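Local coordinates for protein ferulic acid decarboxylase 1 (Candida dubliniensis, PDB 4ZAD) that probably catalyses the reversible decarboxylation of aromatic acids such as ferulic, coumaric and cinnamic acid to vinyl products, using prenylated FMN and manganese, at residues A[44-49]-A[81-86]; A[114-119]-A[249-254]; A[337-342]-A[358-363]; A[349-354]-A[390-395]. All blocks are in the same frame, centred on the assembly; numbering follows the deposited sequence.

Overall arrangement
The four contacts run along the chain from the N-terminal to the C-terminal family region. Contact 1 closes before contact 2 opens, and contact 2 closes before contact 3. Contacts 3 and 4 cross instead, because their segments alternate within the C-terminal region. Their centres are about 16 Å apart, and helix 352-355 leads straight into strand 356-360. Contact 1 touches contact 3 through a probable hydrogen bond between H84 NE2 and Y363 OH, 3.0 Å long, which ties the N-terminal region to the C-terminal one. Contact 2 lies on a small separate sheet, about 7 Å from contact 3 between nearest atoms. Contacts 1 and 4 are far apart, about 35 Å between centres.

Contact 1 (A[44-49]-A[81-86]); sequences ENKLAA and GNDHAR
R86 meets L47, A48 and A49, joining the start of helix 85-90 to the loop between helix 34-45 and strand 49-52 in the N-terminal domain. Its CG sits anti to the carbonyl carbon (chi1 -65°), and CB, CG and CD form an extended arm that carries the head across. NE then makes a salt bridge with D21. CZ lies 3.9 Å from A49 N, which sits over one face of the guanidinium, offset toward the rim. NH1 bonds to C73 O, touches A49 CB at 4.0 Å and gives a weak bond to a water at 2.7 Å. NH2 makes the one direct hydrogen bond across the contact, to L47 O at 2.6 Å with an N-H...O angle of 151°. That oxygen lies in the guanidinium plane. K46 adds a second, looser link, a long salt bridge from NZ to D83 OD2 at 3.7 Å. The other oxygen, D83 OD1, takes the H84 ND1 hydrogen from above the carboxylate plane, at 2.8 Å. R86 is buried, so its charge is probably balanced mainly by D21. L47 O, just past helix 34-45, and C73 O hold the flat head in place.

Contact 2 (A[114-119]-A[249-254]); sequences KYIPPV and NQAVPV
I116 turns CG1 anti to its carbonyl carbon (chi1 -72°), which leaves the two branches of the side chain to meet N249-A251 at separate points. CG2 rests 3.6 Å from A251 N. The extended second torsion (162°) carries CD1 on to Q250 N, also at 3.6 Å. V119 holds CG1 between its backbone N and carbonyl carbon (chi1 65°), and this methyl meets A251 CB at 3.9 Å. A251 CB is thus touched by I116, V119 and the carbonyl oxygen of P117. Further on, P118 CB packs against V254 CG1 at 3.7 Å. Two backbone hydrogen bonds join the two segments. V119 N gives to V252 O at 3.2 Å. V254 N gives to V119 O at 2.9 Å. One water adds a third link: it donates to I116 O at 2.7 Å and accepts from V252 N. Toward helix 240-247, P118 touches A241 and V252 touches I244; N249 ends that helix with a Schellman motif. The side chain of V254 is about 4 Å from that of W175, a prenylated FMN-binding residue. V119 and P253 form a parallel beta bridge, which sets strand 119-120 at the edge of a three-stranded mixed sheet with 253-256 and 263-265.

Contact 3 (A[337-342]-A[358-363]); sequences LVSAET and DVFTPY
S339 and T361 carry the polar part of the contact. The S339 oxygen turns back beside its own backbone N (chi1 -62°), and its strongest partner is G335 O, one turn earlier in the helix. From there OG also accepts a weak hydrogen bond from T361 N, 3.1 Å long and bent to 125°. The same oxygen lies 3.3 Å from T361 OG1. S339 thus links the helix, weakly, to the residue just after the strand. Within the helix T342 OG1 gives to V338 O at 2.7 Å. T342 N reaches that carbonyl too, from the opposite face of its plane.

Van der Waals packing is led by V359, and much of it sets side-chain carbons on backbone oxygens. V359 CG2 points into the helix, touching S339 O at 3.3 Å and T342 CB at 4.2 Å. S339 CB in turn lies 3.8 Å from V359 O. F360 sends its CB away from the helix and stacks on F423. The edge of its ring at CZ sits over one face of the Y363 ring. All the residues that touch are buried; S339, V359 and T361 also pack on L370 of the neighbouring strand 369-374.

The helix and strand segments run nearly antiparallel, at 156°, with axes 7.3 Å apart. This is alpha/beta layering in the C-terminal domain: helix 334-347 lies against strand 356-360, an outermost strand of the five-stranded mixed sheet.

Contact 4 (A[349-354]-A[390-395]); sequences HPVLSK and SNLVGD
L392 pushes CD2 into the turn leading into the short, weakly bonded helix near 352-355, so helix 386-399 of the alpha/beta C-terminal domain packs on that turn. CG stands anti to the backbone N (chi1 -166°), and the methyl meets three residues of the turn. L352 comes closest and slides past L392 in the opposite direction; L352 CD1 lies 3.7 Å from L392 CD2. V351 crosses at a slant and brings CG1 to 3.9 Å from L392 CD2. H349 also crosses, and its CE1 stands 4.2 Å from the same methyl.

The same methyl of L352, CD1, is also 4.5 Å from V393 CG2, a loose contact. V393 in turn covers I413 and L415, so it packs both on strand 412-417 of the five-stranded sheet and against the turn. L352 CD2 sits over the centre of the H349 ring, 4.1 Å above its plane. The imidazole also packs edge-to-face with F396. It is therefore held by apolar neighbours while its nitrogen works on the turn.

ND1 accepts two weak capping bonds, from V351 N and from L352 N. Such acceptance is consistent with the imidazole carrying its hydrogen on NE2. H349 O accepts two bonds from S353, from N and from OG, the latter at 2.6 Å from above the carbonyl plane.

Contact 1 (A[44-49]-A[81-86])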
loop_
_atom_site.group_PDB
_atom_site.type_symbol
_atom_site.label_atom_id
_atom_site.label_comp_id
_atom_site.label_asym_id
_atom_site.label_seq_id
_atom_site.Cartn_x
_atom_site.Cartn_y
_atom_site.Cartn_z
ATOM N N GLU A 44 -13.691 8.724 -5.182
ATOM C CA GLU A 44 -13.053 8.184 -3.973
ATOM C C GLU A 44 -13.912 7.115 -3.330
ATOM O O GLU A 44 -13.389 6.227 -2.678
ATOM C CB GLU A 44 -12.711 9.319 -2.973
ATOM C CG GLU A 44 -11.567 10.236 -3.471
ATOM C CD GLU A 44 -11.449 11.636 -2.790
ATOM O OE1 GLU A 44 -10.696 12.471 -3.337
ATOM O OE2 GLU A 44 -12.065 11.906 -1.723
ATOM N N ASN A 45 -15.227 7.196 -3.519
ATOM C CA ASN A 45 -16.131 6.189 -2.937
ATOM C C ASN A 45 -16.726 5.234 -3.981
ATOM O O ASN A 45 -17.444 4.296 -3.634
ATOM C CB ASN A 45 -17.172 6.876 -2.050
ATOM C CG ASN A 45 -16.512 7.797 -1.002
ATOM O OD1 ASN A 45 -16.118 7.357 0.082
ATOM N ND2 ASN A 45 -16.336 9.068 -1.361
ATOM N N LYS A 46 -16.341 5.447 -5.245
ATOM C CA LYS A 46 -16.666 4.556 -6.379
ATOM C C LYS A 46 -18.146 4.585 -6.694
ATOM O O LYS A 46 -18.749 3.580 -7.040
ATOM C CB LYS A 46 -16.181 3.110 -6.173
ATOM C CG LYS A 46 -14.657 2.904 -5.981
ATOM C CD LYS A 46 -14.383 1.395 -5.943
ATOM C CE LYS A 46 -12.987 1.003 -5.448
ATOM N NZ LYS A 46 -12.827 -0.512 -5.521
ATOM N N LEU A 47 -18.699 5.784 -6.586
ATOM C CA LEU A 47 -20.083 6.065 -6.878
ATOM C C LEU A 47 -20.260 6.225 -8.380
ATOM O O LEU A 47 -19.280 6.210 -9.151
ATOM C CB LEU A 47 -20.509 7.377 -6.161
ATOM C CG LEU A 47 -20.317 7.431 -4.625
ATOM C CD1 LEU A 47 -20.644 8.798 -4.002
ATOM C CD2 LEU A 47 -21.109 6.291 -3.928
ATOM N N ALA A 48 -21.521 6.401 -8.778
ATOM C CA ALA A 48 -21.887 6.564 -10.171
ATOM C C ALA A 48 -21.346 7.881 -10.759
ATOM O O ALA A 48 -21.129 8.869 -10.060
ATOM C CB ALA A 48 -23.424 6.474 -10.338
ATOM N N ALA A 49 -21.137 7.867 -12.066
ATOM C CA ALA A 49 -20.614 9.031 -12.762
ATOM C C ALA A 49 -21.724 10.059 -12.757
ATOM O O ALA A 49 -22.841 9.724 -13.119
ATOM C CB ALA A 49 -20.213 8.673 -14.208
ATOM N N GLY A 81 -19.457 -4.078 -9.638
ATOM C CA GLY A 81 -19.029 -5.357 -10.213
ATOM C C GLY A 81 -17.555 -5.227 -10.473
ATOM O O GLY A 81 -16.746 -5.003 -9.544
ATOM N N ASN A 82 -17.228 -5.345 -11.750
ATOM C CA ASN A 82 -15.913 -5.035 -12.248
ATOM C C ASN A 82 -15.673 -3.541 -12.096
ATOM O O ASN A 82 -16.265 -2.755 -12.808
ATOM C CB ASN A 82 -15.820 -5.376 -13.720
ATOM C CG ASN A 82 -14.564 -4.868 -14.333
ATOM O OD1 ASN A 82 -13.510 -4.939 -13.716
ATOM N ND2 ASN A 82 -14.652 -4.352 -15.538
ATOM N N ASP A 83 -14.790 -3.155 -11.185
ATOM C CA ASP A 83 -14.576 -1.729 -10.927
ATOM C C ASP A 83 -14.042 -0.969 -12.150
ATOM O O ASP A 83 -14.154 0.229 -12.175
ATOM C CB ASP A 83 -13.732 -1.470 -9.659
ATOM C CG ASP A 83 -12.332 -2.045 -9.710
ATOM O OD1 ASP A 83 -11.905 -2.707 -10.667
ATOM O OD2 ASP A 83 -11.616 -1.808 -8.733
ATOM N N HIS A 84 -13.527 -1.677 -13.167
ATOM C CA HIS A 84 -12.985 -1.047 -14.367
ATOM C C HIS A 84 -13.983 -1.036 -15.546
ATOM O O HIS A 84 -13.598 -0.792 -16.706
ATOM C CB HIS A 84 -11.665 -1.725 -14.757
ATOM C CG HIS A 84 -10.474 -1.239 -13.973
ATOM N ND1 HIS A 84 -10.339 -1.434 -12.617
ATOM C CD2 HIS A 84 -9.362 -0.570 -14.368
ATOM C CE1 HIS A 84 -9.197 -0.912 -12.213
ATOM N NE2 HIS A 84 -8.585 -0.380 -13.256
ATOM N N ALA A 85 -15.264 -1.277 -15.240
ATOM C CA ALA A 85 -16.338 -1.181 -16.218
ATOM C C ALA A 85 -16.227 0.016 -17.153
ATOM O O ALA A 85 -16.439 -0.121 -18.368
ATOM C CB ALA A 85 -17.703 -1.133 -15.526
ATOM N N ARG A 86 -15.948 1.186 -16.613
ATOM C CA ARG A 86 -16.023 2.342 -17.440
ATOM C C ARG A 86 -14.872 2.269 -18.436
ATOM O O ARG A 86 -14.991 2.676 -19.584
ATOM C CB ARG A 86 -15.995 3.624 -16.601
ATOM C CG ARG A 86 -17.220 3.786 -15.684
ATOM C CD ARG A 86 -17.302 5.146 -14.915
ATOM N NE ARG A 86 -18.071 4.952 -13.697
ATOM C CZ ARG A 86 -17.981 5.665 -12.582
ATOM N NH1 ARG A 86 -17.173 6.721 -12.470
ATOM N NH2 ARG A 86 -18.728 5.299 -11.543
HETATM O O HOH W 1 -15.980 6.661 -10.099
#

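Contact 2 (A[114-119]-A[249-254])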
loop_
_atom_site.group_PDB
_atom_site.type_symbol
_atom_site.label_atom_id
_atom_site.label_comp_id
_atom_site.label_asym_id
_atom_site.label_seq_id
_atom_site.Cartn_x
_atom_site.Cartn_y
_atom_site.Cartn_z
ATOM N N LYS A 114 -3.779 -4.708 -38.099
ATOM C CA LYS A 114 -5.135 -4.530 -37.574
ATOM C C LYS A 114 -5.708 -3.121 -37.783
ATOM O O LYS A 114 -6.911 -2.924 -37.572
ATOM C CB LYS A 114 -5.178 -4.838 -36.061
ATOM C CG LYS A 114 -5.003 -6.320 -35.696
ATOM C CD LYS A 114 -6.377 -7.038 -35.529
ATOM C CE LYS A 114 -6.234 -8.536 -35.069
ATOM N NZ LYS A 114 -5.445 -8.788 -33.795
ATOM N N TYR A 115 -4.874 -2.145 -38.158
ATOM C CA TYR A 115 -5.351 -0.747 -38.228
ATOM C C TYR A 115 -6.341 -0.532 -39.390
ATOM O O TYR A 115 -6.310 -1.250 -40.394
ATOM C CB TYR A 115 -4.204 0.279 -38.317
ATOM C CG TYR A 115 -3.208 0.256 -37.192
ATOM C CD1 TYR A 115 -3.394 -0.543 -36.051
ATOM C CD2 TYR A 115 -2.070 1.063 -37.240
ATOM C CE1 TYR A 115 -2.439 -0.561 -35.018
ATOM C CE2 TYR A 115 -1.114 1.053 -36.197
ATOM C CZ TYR A 115 -1.310 0.239 -35.099
ATOM O OH TYR A 115 -0.383 0.215 -34.084
ATOM N N ILE A 116 -7.234 0.441 -39.203
ATOM C CA ILE A 116 -8.250 0.824 -40.182
ATOM C C ILE A 116 -8.383 2.327 -40.199
ATOM O O ILE A 116 -8.906 2.899 -39.256
ATOM C CB ILE A 116 -9.646 0.297 -39.805
ATOM C CG1 ILE A 116 -9.734 -1.229 -39.999
ATOM C CG2 ILE A 116 -10.698 0.989 -40.659
ATOM C CD1 ILE A 116 -10.904 -1.827 -39.260
ATOM N N PRO A 117 -7.955 2.977 -41.271
ATOM C CA PRO A 117 -7.924 4.436 -41.168
ATOM C C PRO A 117 -9.302 5.049 -41.119
ATOM O O PRO A 117 -10.219 4.480 -41.655
ATOM C CB PRO A 117 -7.169 4.898 -42.437
ATOM C CG PRO A 117 -6.909 3.672 -43.254
ATOM C CD PRO A 117 -7.307 2.447 -42.485
ATOM N N PRO A 118 -9.416 6.262 -40.561
ATOM C CA PRO A 118 -10.684 6.941 -40.495
ATOM C C PRO A 118 -11.225 7.222 -41.891
ATOM O O PRO A 118 -10.453 7.265 -42.853
ATOM C CB PRO A 118 -10.339 8.241 -39.759
ATOM C CG PRO A 118 -8.987 8.514 -40.092
ATOM C CD PRO A 118 -8.309 7.195 -40.290
ATOM N N VAL A 119 -12.546 7.368 -41.989
ATOM C CA VAL A 119 -13.221 7.633 -43.247
ATOM C C VAL A 119 -13.914 8.967 -43.130
ATOM O O VAL A 119 -14.629 9.209 -42.184
ATOM C CB VAL A 119 -14.287 6.578 -43.593
ATOM C CG1 VAL A 119 -15.416 6.594 -42.592
ATOM C CG2 VAL A 119 -14.884 6.831 -45.000
ATOM N N ASN A 249 -12.896 -2.262 -34.770
ATOM C CA ASN A 249 -13.159 -3.034 -36.006
ATOM C C ASN A 249 -14.016 -2.212 -36.982
ATOM O O ASN A 249 -14.934 -2.712 -37.599
ATOM C CB ASN A 249 -13.789 -4.434 -35.715
ATOM C CG ASN A 249 -13.731 -5.404 -36.969
ATOM O OD1 ASN A 249 -12.651 -5.655 -37.558
ATOM N ND2 ASN A 249 -14.906 -5.929 -37.372
ATOM N N GLN A 250 -13.694 -0.932 -37.090
ATOM C CA GLN A 250 -14.509 0.022 -37.798
ATOM C C GLN A 250 -13.863 1.417 -37.866
ATOM O O GLN A 250 -13.550 1.995 -36.851
ATOM C CB GLN A 250 -15.859 0.182 -37.102
ATOM C CG GLN A 250 -16.722 1.161 -37.861
ATOM C CD GLN A 250 -18.079 1.315 -37.315
ATOM O OE1 GLN A 250 -18.635 0.400 -36.699
ATOM N NE2 GLN A 250 -18.657 2.491 -37.555
ATOM N N ALA A 251 -13.746 1.953 -39.083
ATOM C CA ALA A 251 -13.273 3.307 -39.377
ATOM C C ALA A 251 -13.964 4.396 -38.551
ATOM O O ALA A 251 -15.184 4.536 -38.627
ATOM C CB ALA A 251 -13.525 3.614 -40.847
ATOM N N VAL A 252 -13.194 5.222 -37.845
ATOM C CA VAL A 252 -13.783 6.385 -37.221
ATOM C C VAL A 252 -14.299 7.369 -38.266
ATOM O O VAL A 252 -13.546 7.952 -39.049
ATOM C CB VAL A 252 -12.831 7.128 -36.272
ATOM C CG1 VAL A 252 -13.604 8.279 -35.559
ATOM C CG2 VAL A 252 -12.233 6.157 -35.249
ATOM N N PRO A 253 -15.602 7.543 -38.295
ATOM C CA PRO A 253 -16.137 8.551 -39.176
ATOM C C PRO A 253 -15.707 9.984 -38.769
ATOM O O PRO A 253 -15.893 10.380 -37.635
ATOM C CB PRO A 253 -17.640 8.349 -39.037
ATOM C CG PRO A 253 -17.847 7.710 -37.731
ATOM C CD PRO A 253 -16.599 6.991 -37.375
ATOM N N VAL A 254 -15.127 10.727 -39.705
ATOM C CA VAL A 254 -14.593 12.056 -39.453
ATOM C C VAL A 254 -15.114 13.076 -40.464
ATOM O O VAL A 254 -15.482 12.747 -41.606
ATOM C CB VAL A 254 -12.992 12.114 -39.486
ATOM C CG1 VAL A 254 -12.330 11.139 -38.474
ATOM C CG2 VAL A 254 -12.405 11.893 -40.886
HETATM O O HOH W 2 -10.048 4.978 -37.917
#

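Contact 3 (A[337-342]-A[358-363])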
loop_
_atom_site.group_PDB
_atom_site.type_symbol
_atom_site.label_atom_id
_atom_site.label_comp_id
_atom_site.label_asym_id
_atom_site.label_seq_id
_atom_site.Cartn_x
_atom_site.Cartn_y
_atom_site.Cartn_z
ATOM N N LEU A 337 -2.581 2.919 -19.546
ATOM C CA LEU A 337 -2.246 2.944 -20.950
ATOM C C LEU A 337 -0.749 3.017 -21.130
ATOM O O LEU A 337 -0.247 2.500 -22.096
ATOM C CB LEU A 337 -2.953 4.104 -21.636
ATOM C CG LEU A 337 -4.485 4.056 -21.505
ATOM C CD1 LEU A 337 -5.041 5.301 -22.152
ATOM C CD2 LEU A 337 -5.090 2.767 -22.099
ATOM N N VAL A 338 -0.027 3.634 -20.195
ATOM C CA VAL A 338 1.416 3.419 -20.151
ATOM C C VAL A 338 1.709 1.941 -19.987
ATOM O O VAL A 338 2.586 1.418 -20.650
ATOM C CB VAL A 338 2.139 4.202 -19.042
ATOM C CG1 VAL A 338 3.456 3.553 -18.739
ATOM C CG2 VAL A 338 2.358 5.634 -19.492
ATOM N N SER A 339 0.956 1.276 -19.114
ATOM C CA SER A 339 1.148 -0.160 -18.858
ATOM C C SER A 339 0.938 -0.986 -20.115
ATOM O O SER A 339 1.730 -1.871 -20.404
ATOM C CB SER A 339 0.184 -0.674 -17.781
ATOM O OG SER A 339 0.428 -0.024 -16.578
ATOM N N ALA A 340 -0.152 -0.689 -20.824
ATOM C CA ALA A 340 -0.481 -1.365 -22.052
ATOM C C ALA A 340 0.582 -1.122 -23.113
ATOM O O ALA A 340 1.088 -2.072 -23.692
ATOM C CB ALA A 340 -1.825 -0.940 -22.546
ATOM N N GLU A 341 0.960 0.118 -23.371
ATOM C CA GLU A 341 2.006 0.285 -24.363
ATOM C C GLU A 341 3.329 -0.393 -23.930
ATOM O O GLU A 341 4.014 -0.968 -24.759
ATOM C CB GLU A 341 2.223 1.734 -24.736
ATOM C CG GLU A 341 3.259 1.969 -25.862
ATOM C CD GLU A 341 2.774 1.639 -27.275
ATOM O OE1 GLU A 341 1.731 0.977 -27.444
ATOM O OE2 GLU A 341 3.465 2.033 -28.243
ATOM N N THR A 342 3.685 -0.367 -22.652
ATOM C CA THR A 342 4.941 -0.962 -22.250
ATOM C C THR A 342 4.893 -2.497 -22.405
ATOM O O THR A 342 5.911 -3.154 -22.710
ATOM C CB THR A 342 5.324 -0.562 -20.842
ATOM O OG1 THR A 342 5.255 0.869 -20.716
ATOM C CG2 THR A 342 6.741 -1.048 -20.520
ATOM N N ASP A 358 3.560 -9.632 -17.497
ATOM C CA ASP A 358 2.597 -8.536 -17.339
ATOM C C ASP A 358 3.311 -7.360 -16.700
ATOM O O ASP A 358 4.324 -7.539 -16.030
ATOM C CB ASP A 358 1.426 -8.964 -16.455
ATOM C CG ASP A 358 0.222 -9.476 -17.241
ATOM O OD1 ASP A 358 0.036 -9.121 -18.432
ATOM O OD2 ASP A 358 -0.562 -10.239 -16.646
ATOM N N VAL A 359 2.817 -6.155 -16.958
ATOM C CA VAL A 359 3.266 -4.968 -16.259
ATOM C C VAL A 359 2.042 -4.145 -15.905
ATOM O O VAL A 359 1.050 -4.158 -16.629
ATOM C CB VAL A 359 4.277 -4.113 -17.085
ATOM C CG1 VAL A 359 5.313 -5.003 -17.761
ATOM C CG2 VAL A 359 3.580 -3.221 -18.092
ATOM N N PHE A 360 2.101 -3.433 -14.785
ATOM C CA PHE A 360 0.995 -2.616 -14.379
ATOM C C PHE A 360 1.483 -1.561 -13.459
ATOM O O PHE A 360 2.442 -1.789 -12.727
ATOM C CB PHE A 360 -0.034 -3.452 -13.656
ATOM C CG PHE A 360 -1.214 -2.673 -13.178
ATOM C CD1 PHE A 360 -2.014 -2.029 -14.077
ATOM C CD2 PHE A 360 -1.504 -2.592 -11.835
ATOM C CE1 PHE A 360 -3.118 -1.326 -13.661
ATOM C CE2 PHE A 360 -2.564 -1.861 -11.396
ATOM C CZ PHE A 360 -3.388 -1.218 -12.319
ATOM N N THR A 361 0.835 -0.396 -13.541
ATOM C CA THR A 361 1.137 0.770 -12.696
ATOM C C THR A 361 0.150 0.785 -11.551
ATOM O O THR A 361 -1.028 1.121 -11.751
ATOM C CB THR A 361 0.934 2.094 -13.423
ATOM O OG1 THR A 361 -0.323 2.043 -14.100
ATOM C CG2 THR A 361 2.065 2.385 -14.395
ATOM N N PRO A 362 0.590 0.387 -10.367
ATOM C CA PRO A 362 -0.386 0.362 -9.281
ATOM C C PRO A 362 -0.887 1.767 -9.035
ATOM O O PRO A 362 -0.074 2.702 -8.979
ATOM C CB PRO A 362 0.412 -0.151 -8.092
ATOM C CG PRO A 362 1.868 0.127 -8.452
ATOM C CD PRO A 362 1.933 0.006 -9.940
ATOM N N TYR A 363 -2.193 1.926 -8.893
ATOM C CA TYR A 363 -2.755 3.252 -8.705
ATOM C C TYR A 363 -2.343 3.903 -7.382
ATOM O O TYR A 363 -2.203 5.132 -7.306
ATOM C CB TYR A 363 -4.271 3.248 -8.844
ATOM C CG TYR A 363 -4.719 2.666 -10.146
ATOM C CD1 TYR A 363 -4.036 2.931 -11.323
ATOM C CD2 TYR A 363 -5.814 1.841 -10.200
ATOM C CE1 TYR A 363 -4.440 2.374 -12.532
ATOM C CE2 TYR A 363 -6.213 1.279 -11.381
ATOM C CZ TYR A 363 -5.523 1.540 -12.548
ATOM O OH TYR A 363 -5.960 0.958 -13.727
#

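Contact 4 (A[349-354]-A[390-395])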
loop_
_atom_site.group_PDB
_atom_site.type_symbol
_atom_site.label_atom_id
_atom_site.label_comp_id
_atom_site.label_asym_id
_atom_site.label_seq_id
_atom_site.Cartn_x
_atom_site.Cartn_y
_atom_site.Cartn_z
ATOM N N HIS A 349 10.563 -7.337 -27.509
ATOM C CA HIS A 349 11.964 -7.400 -27.086
ATOM C C HIS A 349 12.393 -8.831 -27.021
ATOM O O HIS A 349 11.800 -9.605 -26.259
ATOM C CB HIS A 349 12.167 -6.797 -25.712
ATOM C CG HIS A 349 13.586 -6.429 -25.420
ATOM N ND1 HIS A 349 14.505 -7.328 -24.941
ATOM C CD2 HIS A 349 14.241 -5.246 -25.540
ATOM C CE1 HIS A 349 15.664 -6.715 -24.767
ATOM N NE2 HIS A 349 15.532 -5.449 -25.124
ATOM N N PRO A 350 13.444 -9.193 -27.790
ATOM C CA PRO A 350 13.813 -10.619 -27.915
ATOM C C PRO A 350 14.107 -11.332 -26.592
ATOM O O PRO A 350 13.877 -12.517 -26.504
ATOM C CB PRO A 350 15.047 -10.613 -28.853
ATOM C CG PRO A 350 15.520 -9.194 -28.918
ATOM C CD PRO A 350 14.295 -8.324 -28.632
ATOM N N VAL A 351 14.598 -10.618 -25.590
ATOM C CA VAL A 351 14.890 -11.217 -24.275
ATOM C C VAL A 351 13.724 -11.064 -23.291
ATOM O O VAL A 351 13.243 -12.049 -22.703
ATOM C CB VAL A 351 16.129 -10.559 -23.645
ATOM C CG1 VAL A 351 16.335 -11.076 -22.243
ATOM C CG2 VAL A 351 17.380 -10.802 -24.513
ATOM N N LEU A 352 13.295 -9.809 -23.128
ATOM C CA LEU A 352 12.256 -9.402 -22.168
ATOM C C LEU A 352 10.888 -10.045 -22.466
ATOM O O LEU A 352 10.128 -10.323 -21.553
ATOM C CB LEU A 352 12.173 -7.843 -22.102
ATOM C CG LEU A 352 12.901 -7.109 -20.965
ATOM C CD1 LEU A 352 14.065 -7.914 -20.516
ATOM C CD2 LEU A 352 13.355 -5.668 -21.301
ATOM N N SER A 353 10.622 -10.361 -23.728
ATOM C CA SER A 353 9.398 -11.089 -24.086
ATOM C C SER A 353 9.340 -12.519 -23.635
ATOM O O SER A 353 8.263 -13.079 -23.599
ATOM C CB SER A 353 9.146 -11.069 -25.583
ATOM O OG SER A 353 10.208 -11.683 -26.318
ATOM N N LYS A 354 10.473 -13.123 -23.300
ATOM C CA LYS A 354 10.491 -14.515 -22.818
ATOM C C LYS A 354 10.107 -14.638 -21.339
ATOM O O LYS A 354 9.590 -15.683 -20.910
ATOM C CB LYS A 354 11.892 -15.138 -22.990
ATOM C CG LYS A 354 12.428 -15.313 -24.432
ATOM C CD LYS A 354 13.702 -16.209 -24.404
ATOM C CE LYS A 354 14.925 -15.675 -25.202
ATOM N NZ LYS A 354 16.244 -15.872 -24.455
ATOM N N SER A 390 18.450 -5.809 -14.185
ATOM C CA SER A 390 18.021 -4.452 -13.898
ATOM C C SER A 390 18.625 -3.426 -14.830
ATOM O O SER A 390 17.995 -2.428 -15.143
ATOM C CB SER A 390 18.355 -4.077 -12.465
ATOM O OG SER A 390 17.715 -4.979 -11.615
ATOM N N ASN A 391 19.872 -3.640 -15.212
ATOM C CA ASN A 391 20.541 -2.804 -16.217
ATOM C C ASN A 391 19.826 -2.922 -17.570
ATOM O O ASN A 391 19.543 -1.893 -18.231
ATOM C CB ASN A 391 21.991 -3.252 -16.359
ATOM C CG ASN A 391 22.889 -2.191 -16.919
ATOM O OD1 ASN A 391 22.500 -1.374 -17.765
ATOM N ND2 ASN A 391 24.133 -2.218 -16.467
ATOM N N LEU A 392 19.493 -4.157 -17.963
ATOM C CA LEU A 392 18.738 -4.359 -19.190
ATOM C C LEU A 392 17.369 -3.705 -19.165
ATOM O O LEU A 392 16.997 -3.063 -20.134
ATOM C CB LEU A 392 18.516 -5.840 -19.491
ATOM C CG LEU A 392 18.027 -6.078 -20.921
ATOM C CD1 LEU A 392 19.128 -5.581 -21.847
ATOM C CD2 LEU A 392 17.721 -7.549 -21.219
ATOM N N VAL A 393 16.599 -3.935 -18.106
ATOM C CA VAL A 393 15.261 -3.403 -18.019
ATOM C C VAL A 393 15.338 -1.872 -18.081
ATOM O O VAL A 393 14.731 -1.255 -18.923
ATOM C CB VAL A 393 14.488 -3.900 -16.720
ATOM C CG1 VAL A 393 13.194 -3.037 -16.427
ATOM C CG2 VAL A 393 14.143 -5.393 -16.818
ATOM N N GLY A 394 16.102 -1.258 -17.213
ATOM C CA GLY A 394 16.092 0.190 -17.157
ATOM C C GLY A 394 16.652 0.884 -18.387
ATOM O O GLY A 394 16.199 1.970 -18.745
ATOM N N ASP A 395 17.646 0.287 -19.040
ATOM C CA ASP A 395 18.162 0.887 -20.257
ATOM C C ASP A 395 17.018 0.879 -21.242
ATOM O O ASP A 395 16.751 1.880 -21.939
ATOM C CB ASP A 395 19.365 0.125 -20.826
ATOM C CG ASP A 395 20.694 0.557 -20.192
ATOM O OD1 ASP A 395 20.724 1.577 -19.443
ATOM O OD2 ASP A 395 21.726 -0.135 -20.448
#